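Local coordinates for protein Alpha/beta fold hydrolase (Pseudomonas aeruginosa, PDB 6I8W) that hydrolyses membrane phospholipids as a membrane-bound phospholipase A and serves as a bacterial virulence factor, at residues V33-A38 with N77-A82; I52-G57 with H90-D95; L131-N136 with L155-I160. All blocks are in the same frame, centred on the assembly; numbering follows the deposited sequence.

All three contacts are largely buried. Contact 1 docks the end of the long N-terminal helix 3-38 on the short helix 79-82 and joins them by a salt bridge and leucine packing, beside bound octyl glucoside, myristic acid and isopropyl alcohol. Contacts 2 and 3 lie within one mixed sheet: contact 2 is an antiparallel strand pair towards one border, contact 3 a parallel pair further in, and in both backbone bonds are joined by one histidine side-chain bond. Contact 1 packs on contact 2, where Leu-79 CD2 touches Leu-55 CD1 at 3.4 Å, and reaches contact 3 through the Trp-78 ring; contacts 2 and 3 do not touch.

Contact 1: residues V33-A38 with N77-A82; sequences VERGLA and NWLRFA. With BOG (octyl beta-D-glucopyranoside), chain D; MYR (myristic acid), chain C; IPA (isopropyl alcohol), chain E.
Glu-34, close to the C-terminal end of helix 3-38, meets Leu-79 and Arg-80 of helix 79-82, which docks the long N-terminal helix on the alpha/beta hydrolase fold. Arg-80 can be followed outward. Its CB lies 3.4 Å from O2 of a bound isopropyl alcohol, whose oxygen also accepts the backbone N-H of Arg-80. CG and CD run on beside the same O2, and CG also touches Glu-34 OE1 at 3.4 Å. The extended chain brings NE to donate to Glu-34 OE1 at 3.0 Å, while NH2 donates to Glu-34 OE2 at 3.0 Å, a side-on, two-nitrogen salt bridge. The carboxylate and guanidinium planes stand 65° apart, and both nitrogens approach from above the carboxylate plane, although OE2 stays in the plane of the guanidinium. Isopropyl alcohol C3 sits over one guanidinium face, around CZ, and NH1 approaches C3' of octyl glucoside. Glu-34 can meet the arginine since its chain bends at chi2 (-72°). Leu-79 CD1 packs on Glu-34 CB at 3.5 Å and on Arg-35 CG at 3.9 Å; the guanidinium of Arg-35 forms salt bridges with Glu-42 and Asp-76. Glu-34 OE2 has a second donor, the O6 hydroxyl of octyl glucoside, at 2.6 Å.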
# COMPACT_ATOMS: atom_id res chain seq x y z
N VAL A 33 -17.48 -0.40 -7.59
CA VAL A 33 -18.09 -1.38 -6.68
C VAL A 33 -17.37 -1.48 -5.35
O VAL A 33 -17.97 -1.33 -4.28
CB VAL A 33 -18.13 -2.79 -7.32
CG1 VAL A 33 -18.56 -3.86 -6.29
CG2 VAL A 33 -19.05 -2.81 -8.51
N GLU A 34 -16.06 -1.70 -5.40
CA GLU A 34 -15.30 -1.95 -4.19
C GLU A 34 -15.20 -0.69 -3.32
O GLU A 34 -15.29 -0.77 -2.10
CB GLU A 34 -13.92 -2.51 -4.53
CG GLU A 34 -13.99 -3.93 -5.18
CD GLU A 34 -14.36 -5.06 -4.20
OE1 GLU A 34 -14.09 -4.94 -2.99
OE2 GLU A 34 -14.88 -6.09 -4.66
N ARG A 35 -14.99 0.48 -3.94
CA ARG A 35 -14.98 1.73 -3.16
C ARG A 35 -16.37 2.01 -2.57
O ARG A 35 -16.49 2.44 -1.42
CB ARG A 35 -14.51 2.91 -4.03
CG ARG A 35 -13.05 2.79 -4.49
CD ARG A 35 -12.69 3.86 -5.52
NE ARG A 35 -11.29 3.74 -5.94
CZ ARG A 35 -10.70 4.59 -6.77
NH1 ARG A 35 -11.38 5.62 -7.26
NH2 ARG A 35 -9.42 4.41 -7.09
N GLY A 36 -17.41 1.78 -3.36
CA GLY A 36 -18.77 2.04 -2.91
C GLY A 36 -19.13 1.14 -1.72
O GLY A 36 -19.73 1.60 -0.74
N LEU A 37 -18.75 -0.13 -1.79
CA LEU A 37 -19.02 -1.04 -0.68
C LEU A 37 -18.26 -0.62 0.59
O LEU A 37 -18.72 -0.85 1.69
CB LEU A 37 -18.66 -2.48 -1.05
CG LEU A 37 -19.60 -3.18 -2.04
CD1 LEU A 37 -18.96 -4.49 -2.48
CD2 LEU A 37 -20.99 -3.45 -1.41
N ALA A 38 -17.11 0.02 0.42
CA ALA A 38 -16.31 0.44 1.56
C ALA A 38 -16.71 1.82 2.06
O ALA A 38 -16.24 2.26 3.11
CB ALA A 38 -14.85 0.43 1.20
N ASN A 77 -5.48 -0.96 -2.62
CA ASN A 77 -5.10 -2.10 -1.77
C ASN A 77 -5.94 -2.20 -0.49
O ASN A 77 -6.06 -3.27 0.11
CB ASN A 77 -3.64 -2.03 -1.36
CG ASN A 77 -2.70 -2.81 -2.27
OD1 ASN A 77 -1.69 -3.33 -1.81
ND2 ASN A 77 -3.04 -2.91 -3.55
N TRP A 78 -6.49 -1.07 -0.06
CA TRP A 78 -7.13 -0.97 1.26
C TRP A 78 -8.64 -1.12 1.29
O TRP A 78 -9.22 -1.06 2.37
CB TRP A 78 -6.77 0.38 1.89
CG TRP A 78 -5.29 0.56 2.15
CD1 TRP A 78 -4.39 1.32 1.43
CD2 TRP A 78 -4.55 -0.05 3.21
NE1 TRP A 78 -3.13 1.20 1.99
CE2 TRP A 78 -3.21 0.37 3.09
CE3 TRP A 78 -4.90 -0.90 4.28
CZ2 TRP A 78 -2.22 -0.03 3.99
CZ3 TRP A 78 -3.93 -1.30 5.15
CH2 TRP A 78 -2.60 -0.86 5.01
N LEU A 79 -9.29 -1.31 0.14
CA LEU A 79 -10.76 -1.17 0.07
C LEU A 79 -11.53 -2.13 0.98
O LEU A 79 -12.43 -1.71 1.71
CB LEU A 79 -11.26 -1.36 -1.37
CG LEU A 79 -10.54 -0.45 -2.38
CD1 LEU A 79 -11.17 -0.55 -3.77
CD2 LEU A 79 -10.56 0.98 -1.88
N ARG A 80 -11.23 -3.41 0.89
CA ARG A 80 -12.01 -4.39 1.64
C ARG A 80 -11.69 -4.31 3.13
O ARG A 80 -12.53 -4.57 3.97
CB ARG A 80 -11.76 -5.79 1.09
CG ARG A 80 -12.44 -6.00 -0.27
CD ARG A 80 -11.98 -7.27 -0.96
NE ARG A 80 -12.69 -7.44 -2.22
CZ ARG A 80 -12.42 -8.39 -3.10
NH1 ARG A 80 -11.46 -9.27 -2.84
NH2 ARG A 80 -13.11 -8.48 -4.23
N PHE A 81 -10.45 -3.95 3.43
CA PHE A 81 -10.00 -3.75 4.80
C PHE A 81 -10.72 -2.57 5.44
O PHE A 81 -11.06 -2.60 6.61
CB PHE A 81 -8.48 -3.53 4.79
CG PHE A 81 -7.86 -3.17 6.13
CD1 PHE A 81 -7.52 -4.15 7.03
CD2 PHE A 81 -7.51 -1.85 6.41
CE1 PHE A 81 -6.89 -3.83 8.24
CE2 PHE A 81 -6.91 -1.52 7.60
CZ PHE A 81 -6.59 -2.51 8.53
N ALA A 82 -10.93 -1.52 4.66
CA ALA A 82 -11.50 -0.27 5.14
C ALA A 82 -13.01 -0.38 5.34
O ALA A 82 -13.60 0.37 6.11
CB ALA A 82 -11.19 0.87 4.14
C1 BOG D . -13.90 -9.19 -8.23
O1 BOG D . -12.65 -8.81 -7.66
C2 BOG D . -14.19 -10.63 -7.76
O2 BOG D . -13.48 -11.52 -8.61
C3 BOG D . -15.67 -11.01 -7.75
O3 BOG D . -15.88 -12.28 -7.12
C4 BOG D . -16.42 -9.92 -7.01
O4 BOG D . -17.80 -10.28 -6.84
C5 BOG D . -16.25 -8.66 -7.85
O5 BOG D . -14.88 -8.23 -7.83
C6 BOG D . -17.18 -7.52 -7.42
O6 BOG D . -16.50 -6.56 -6.61
C1' BOG D . -12.20 -7.52 -8.07
C2' BOG D . -11.08 -7.07 -7.15
C3' BOG D . -10.30 -8.29 -6.67
C4' BOG D . -9.01 -7.90 -5.97
C5' BOG D . -7.94 -8.92 -6.33
C6' BOG D . -6.73 -8.79 -5.42
C7' BOG D . -5.49 -9.37 -6.09
C8' BOG D . -5.74 -10.80 -6.52
C1 MYR C . 3.17 -4.89 -2.25
O1 MYR C . 2.75 -4.26 -1.26
O2 MYR C . 4.39 -5.10 -2.44
C2 MYR C . 2.17 -5.51 -3.21
C3 MYR C . 0.75 -5.16 -2.79
C4 MYR C . -0.29 -6.02 -3.51
C5 MYR C . -0.35 -5.70 -4.99
C6 MYR C . -1.55 -6.40 -5.61
C7 MYR C . -2.56 -5.41 -6.18
C8 MYR C . -3.99 -5.85 -5.87
C9 MYR C . -4.94 -5.60 -7.04
C10 MYR C . -5.89 -4.45 -6.74
C11 MYR C . -7.05 -4.39 -7.73
C12 MYR C . -7.74 -3.03 -7.66
C13 MYR C . -9.21 -3.16 -8.02
C14 MYR C . -10.05 -2.30 -7.10
C1 IPA E . -7.80 -5.18 -2.93
C2 IPA E . -9.08 -4.48 -2.50
C3 IPA E . -10.22 -4.82 -3.45
O2 IPA E . -9.39 -4.86 -1.15

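Contact 2: residues I52-G57 with H90-D95; sequences IAYLEG and HVVALD
Glu-56 and His-90 add an unusually short side-chain bond to an otherwise regular strand pair: His-90 NE2 donates to Glu-56 OE2 at 2.5 Å, a length to be read with some caution, though the N-H...O angle of 166° is nearly straight. The carboxylate meets the imidazole at its edge, near the ring plane, and its own plane is turned 57° from that of the ring. With CG anti to the backbone N (chi1 -177°) and the chain extended beyond it, Glu-56 stretches along to the histidine. Strands 50-57 and 90-94 run antiparallel, the reversed second strand of the alpha/beta hydrolase sheet beside the strand that follows it in the sheet order. Leu-55 with Ala-93 and Gly-57 with Val-91 are hydrogen-bonded pairs, each with reciprocal bonds: Leu-55 N to Ala-93 O at 2.8 Å and Ala-93 N to Leu-55 O at 3.0 Å, then Val-91 N to Gly-57 O at 2.9 Å and Gly-57 N to Val-91 O at 3.0 Å. One further bond, Asp-95 N to Ala-53 O at 2.8 Å, extends the ladder. On the face carrying Tyr-54, Glu-56, Val-92 and Leu-94, Tyr-54 CB sits 4.0 Å from Leu-94 CB, and Tyr-54 CD2 is 4.0 Å from Val-92 CG1. Phe-122 of helix 112-125 covers this side and meets the tyrosine ring edge-to-face. Leu-55 and Val-91 turn to the other face, against helix 79-82. Thr-64 OG1 bonds His-90 ND1, in a direction the hydroxyl does not settle. Separately, the carboxylate may favour a proton on NE2, or possibly a charged ring, an inference the doubtful bond length keeps tentative.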
# COMPACT_ATOMS: atom_id res chain seq x y z
N ILE A 52 -1.73 14.69 -5.07
CA ILE A 52 -1.86 13.44 -4.34
C ILE A 52 -3.30 12.98 -4.37
O ILE A 52 -4.18 13.66 -3.86
CB ILE A 52 -1.36 13.60 -2.91
CG1 ILE A 52 0.12 14.02 -2.94
CG2 ILE A 52 -1.62 12.32 -2.10
CD1 ILE A 52 0.81 13.91 -1.59
N ALA A 53 -3.54 11.83 -5.01
CA ALA A 53 -4.86 11.24 -5.05
C ALA A 53 -5.11 10.48 -3.76
O ALA A 53 -4.20 9.86 -3.20
CB ALA A 53 -5.01 10.29 -6.27
N TYR A 54 -6.35 10.51 -3.27
CA TYR A 54 -6.66 9.76 -2.07
C TYR A 54 -8.11 9.36 -2.01
O TYR A 54 -8.95 9.93 -2.70
CB TYR A 54 -6.27 10.55 -0.80
CG TYR A 54 -7.03 11.85 -0.53
CD1 TYR A 54 -6.66 13.03 -1.16
CD2 TYR A 54 -8.08 11.89 0.39
CE1 TYR A 54 -7.34 14.24 -0.91
CE2 TYR A 54 -8.77 13.09 0.66
CZ TYR A 54 -8.39 14.25 0.01
OH TYR A 54 -9.05 15.43 0.26
N LEU A 55 -8.38 8.34 -1.21
CA LEU A 55 -9.74 7.94 -0.90
C LEU A 55 -10.09 8.42 0.49
O LEU A 55 -9.21 8.48 1.37
CB LEU A 55 -9.90 6.42 -0.98
CG LEU A 55 -9.62 5.80 -2.35
CD1 LEU A 55 -9.69 4.29 -2.26
CD2 LEU A 55 -10.60 6.33 -3.39
N GLU A 56 -11.36 8.74 0.69
CA GLU A 56 -11.83 9.18 2.00
C GLU A 56 -13.24 8.65 2.29
O GLU A 56 -14.07 8.55 1.38
CB GLU A 56 -11.81 10.70 2.07
CG GLU A 56 -12.21 11.27 3.42
CD GLU A 56 -12.27 12.79 3.41
OE1 GLU A 56 -12.36 13.37 2.31
OE2 GLU A 56 -12.23 13.39 4.50
N GLY A 57 -13.51 8.30 3.55
CA GLY A 57 -14.83 7.82 3.94
C GLY A 57 -15.04 7.95 5.43
O GLY A 57 -14.10 8.28 6.17
N HIS A 90 -12.90 7.90 10.44
CA HIS A 90 -12.67 8.69 9.26
C HIS A 90 -11.47 8.08 8.56
O HIS A 90 -10.34 8.24 9.01
CB HIS A 90 -12.42 10.15 9.65
CG HIS A 90 -12.03 11.03 8.50
ND1 HIS A 90 -10.91 11.84 8.54
CD2 HIS A 90 -12.61 11.24 7.30
CE1 HIS A 90 -10.82 12.52 7.41
NE2 HIS A 90 -11.84 12.18 6.64
N VAL A 91 -11.72 7.34 7.48
CA VAL A 91 -10.65 6.58 6.86
C VAL A 91 -10.09 7.32 5.65
O VAL A 91 -10.85 7.82 4.81
CB VAL A 91 -11.13 5.18 6.43
CG1 VAL A 91 -10.00 4.42 5.71
CG2 VAL A 91 -11.68 4.40 7.67
N VAL A 92 -8.77 7.43 5.60
CA VAL A 92 -8.09 8.07 4.46
C VAL A 92 -7.00 7.14 3.93
O VAL A 92 -6.19 6.60 4.70
CB VAL A 92 -7.49 9.43 4.86
CG1 VAL A 92 -6.72 10.09 3.66
CG2 VAL A 92 -8.56 10.37 5.39
N ALA A 93 -7.01 6.90 2.62
CA ALA A 93 -5.95 6.11 2.00
C ALA A 93 -5.39 6.89 0.80
O ALA A 93 -6.12 7.15 -0.16
CB ALA A 93 -6.50 4.74 1.56
N LEU A 94 -4.12 7.29 0.86
CA LEU A 94 -3.53 8.06 -0.25
C LEU A 94 -2.72 7.20 -1.21
O LEU A 94 -2.25 6.10 -0.86
CB LEU A 94 -2.62 9.21 0.28
CG LEU A 94 -1.17 8.86 0.67
CD1 LEU A 94 -0.36 10.14 0.96
CD2 LEU A 94 -1.13 7.91 1.88
N ASP A 95 -2.57 7.70 -2.44
CA ASP A 95 -1.54 7.22 -3.35
C ASP A 95 -0.28 8.00 -3.05
O ASP A 95 -0.25 9.23 -3.22
CB ASP A 95 -1.93 7.43 -4.82
CG ASP A 95 -3.03 6.49 -5.29
OD1 ASP A 95 -3.17 5.41 -4.69
OD2 ASP A 95 -3.72 6.83 -6.27

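Contact 3: residues L131-N136 with L155-I160; sequences LHLAGN and LSLALI
Ser-156 OG is gripped by His-132 ND1 at 2.6 Å and by a water at 2.7 Å, the proton of neither bond being assigned. The serine hydroxyl reaches the edge of the imidazole, in its plane, because chi1 of 75° sets OG between the backbone N and the carbonyl carbon. The same water donates to Leu-133 O at 2.7 Å, bridging side chain to backbone across the two strands. Over one face of the His-132 ring lies Leu-155, whose CB stands 3.9 Å from the ring centroid and 17° off the normal, a CH-pi contact; its CD1 reaches on towards NE2. His-132 also lines a pocket for carbon dioxide with Tyr-89, Leu-304 and Arg-308.

Segments 131-136 and 156-160 run parallel, their axes 8° apart, and strands 131-136 and 154-160 are joined through helix 138-149 in a beta-alpha-beta crossover of the alpha/beta hydrolase sheet. Their bonds alternate: Leu-133 N to Ser-156 O at 2.9 Å, then Ala-158 N to Leu-133 O, the carbonyl that also takes the water, then Gly-135 N to Ala-158 O, then Ile-160 N to Gly-135 O. Ser-156 N, buried here, has no hydrogen-bond partner in the model. Ala-134 CB and Ala-158 CB meet at 3.9 Å on the face that helix 293-308 covers, whereas Leu-133 CB and Leu-157 CD1 pack on the face of helix 138-149. Gly-135 begins a GxSxG sequence consistent with a nucleophile elbow at Ser-137. Just before that serine, Asn-136 ND2 donates to Ile-160 O at 2.9 Å, from above the carbonyl plane, and also to the backbone oxygen of His-286, the probable triad histidine.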
# COMPACT_ATOMS: atom_id res chain seq x y z
N LEU A 131 -3.84 11.49 14.30
CA LEU A 131 -4.33 10.38 13.50
C LEU A 131 -3.71 9.06 13.89
O LEU A 131 -2.66 9.02 14.51
CB LEU A 131 -4.08 10.63 12.00
CG LEU A 131 -2.73 11.11 11.46
CD1 LEU A 131 -1.54 10.28 11.89
CD2 LEU A 131 -2.77 11.18 9.94
N HIS A 132 -4.40 7.98 13.53
CA HIS A 132 -3.83 6.65 13.59
C HIS A 132 -3.20 6.37 12.24
O HIS A 132 -3.78 6.71 11.21
CB HIS A 132 -4.89 5.60 13.89
CG HIS A 132 -5.65 5.86 15.15
ND1 HIS A 132 -5.30 5.29 16.36
CD2 HIS A 132 -6.72 6.65 15.40
CE1 HIS A 132 -6.15 5.70 17.29
NE2 HIS A 132 -7.01 6.53 16.74
N LEU A 133 -2.03 5.75 12.25
CA LEU A 133 -1.33 5.39 11.02
C LEU A 133 -1.33 3.90 10.84
O LEU A 133 -1.11 3.17 11.81
CB LEU A 133 0.13 5.88 11.06
CG LEU A 133 0.48 7.35 10.92
CD1 LEU A 133 1.98 7.53 11.16
CD2 LEU A 133 0.08 7.80 9.52
N ALA A 134 -1.53 3.43 9.62
CA ALA A 134 -1.29 2.03 9.28
C ALA A 134 -0.57 1.97 7.94
O ALA A 134 -0.94 2.66 7.00
CB ALA A 134 -2.59 1.23 9.23
N GLY A 135 0.46 1.14 7.85
CA GLY A 135 1.20 1.04 6.61
C GLY A 135 1.62 -0.38 6.31
O GLY A 135 2.02 -1.12 7.21
N ASN A 136 1.54 -0.75 5.04
CA ASN A 136 2.00 -2.06 4.60
C ASN A 136 3.34 -1.98 3.84
O ASN A 136 3.49 -1.17 2.92
CB ASN A 136 0.93 -2.70 3.71
CG ASN A 136 1.42 -3.96 3.00
OD1 ASN A 136 1.51 -3.99 1.77
ND2 ASN A 136 1.72 -5.01 3.76
N LEU A 155 -1.54 8.86 17.09
CA LEU A 155 -2.28 8.23 18.17
C LEU A 155 -1.99 6.73 18.27
O LEU A 155 -2.04 6.15 19.35
CB LEU A 155 -3.78 8.46 17.99
CG LEU A 155 -4.22 9.91 17.92
CD1 LEU A 155 -5.67 9.99 17.48
CD2 LEU A 155 -4.01 10.62 19.27
N SER A 156 -1.74 6.09 17.13
CA SER A 156 -1.32 4.70 17.13
C SER A 156 -0.69 4.38 15.79
O SER A 156 -0.88 5.11 14.82
CB SER A 156 -2.49 3.75 17.41
OG SER A 156 -3.34 3.63 16.27
N LEU A 157 0.05 3.28 15.75
CA LEU A 157 0.79 2.88 14.56
C LEU A 157 0.58 1.40 14.33
O LEU A 157 0.71 0.60 15.25
CB LEU A 157 2.27 3.19 14.73
CG LEU A 157 3.22 2.64 13.67
CD1 LEU A 157 2.96 3.31 12.32
CD2 LEU A 157 4.67 2.84 14.13
N ALA A 158 0.23 1.03 13.10
CA ALA A 158 0.11 -0.37 12.74
C ALA A 158 1.07 -0.63 11.60
O ALA A 158 0.98 -0.02 10.53
CB ALA A 158 -1.35 -0.73 12.35
N LEU A 159 1.99 -1.54 11.85
CA LEU A 159 2.99 -1.92 10.87
C LEU A 159 2.58 -3.27 10.34
O LEU A 159 2.65 -4.27 11.04
CB LEU A 159 4.39 -1.95 11.49
CG LEU A 159 4.86 -0.60 12.02
CD1 LEU A 159 6.22 -0.70 12.73
CD2 LEU A 159 4.93 0.41 10.86
N ILE A 160 2.10 -3.29 9.10
CA ILE A 160 1.59 -4.52 8.53
C ILE A 160 2.63 -5.06 7.55
O ILE A 160 2.72 -4.58 6.41
CB ILE A 160 0.23 -4.27 7.83
CG1 ILE A 160 -0.77 -3.72 8.87
CG2 ILE A 160 -0.30 -5.55 7.16
CD1 ILE A 160 -2.12 -3.28 8.29
O HOH W 1 -2.87 2.62 13.77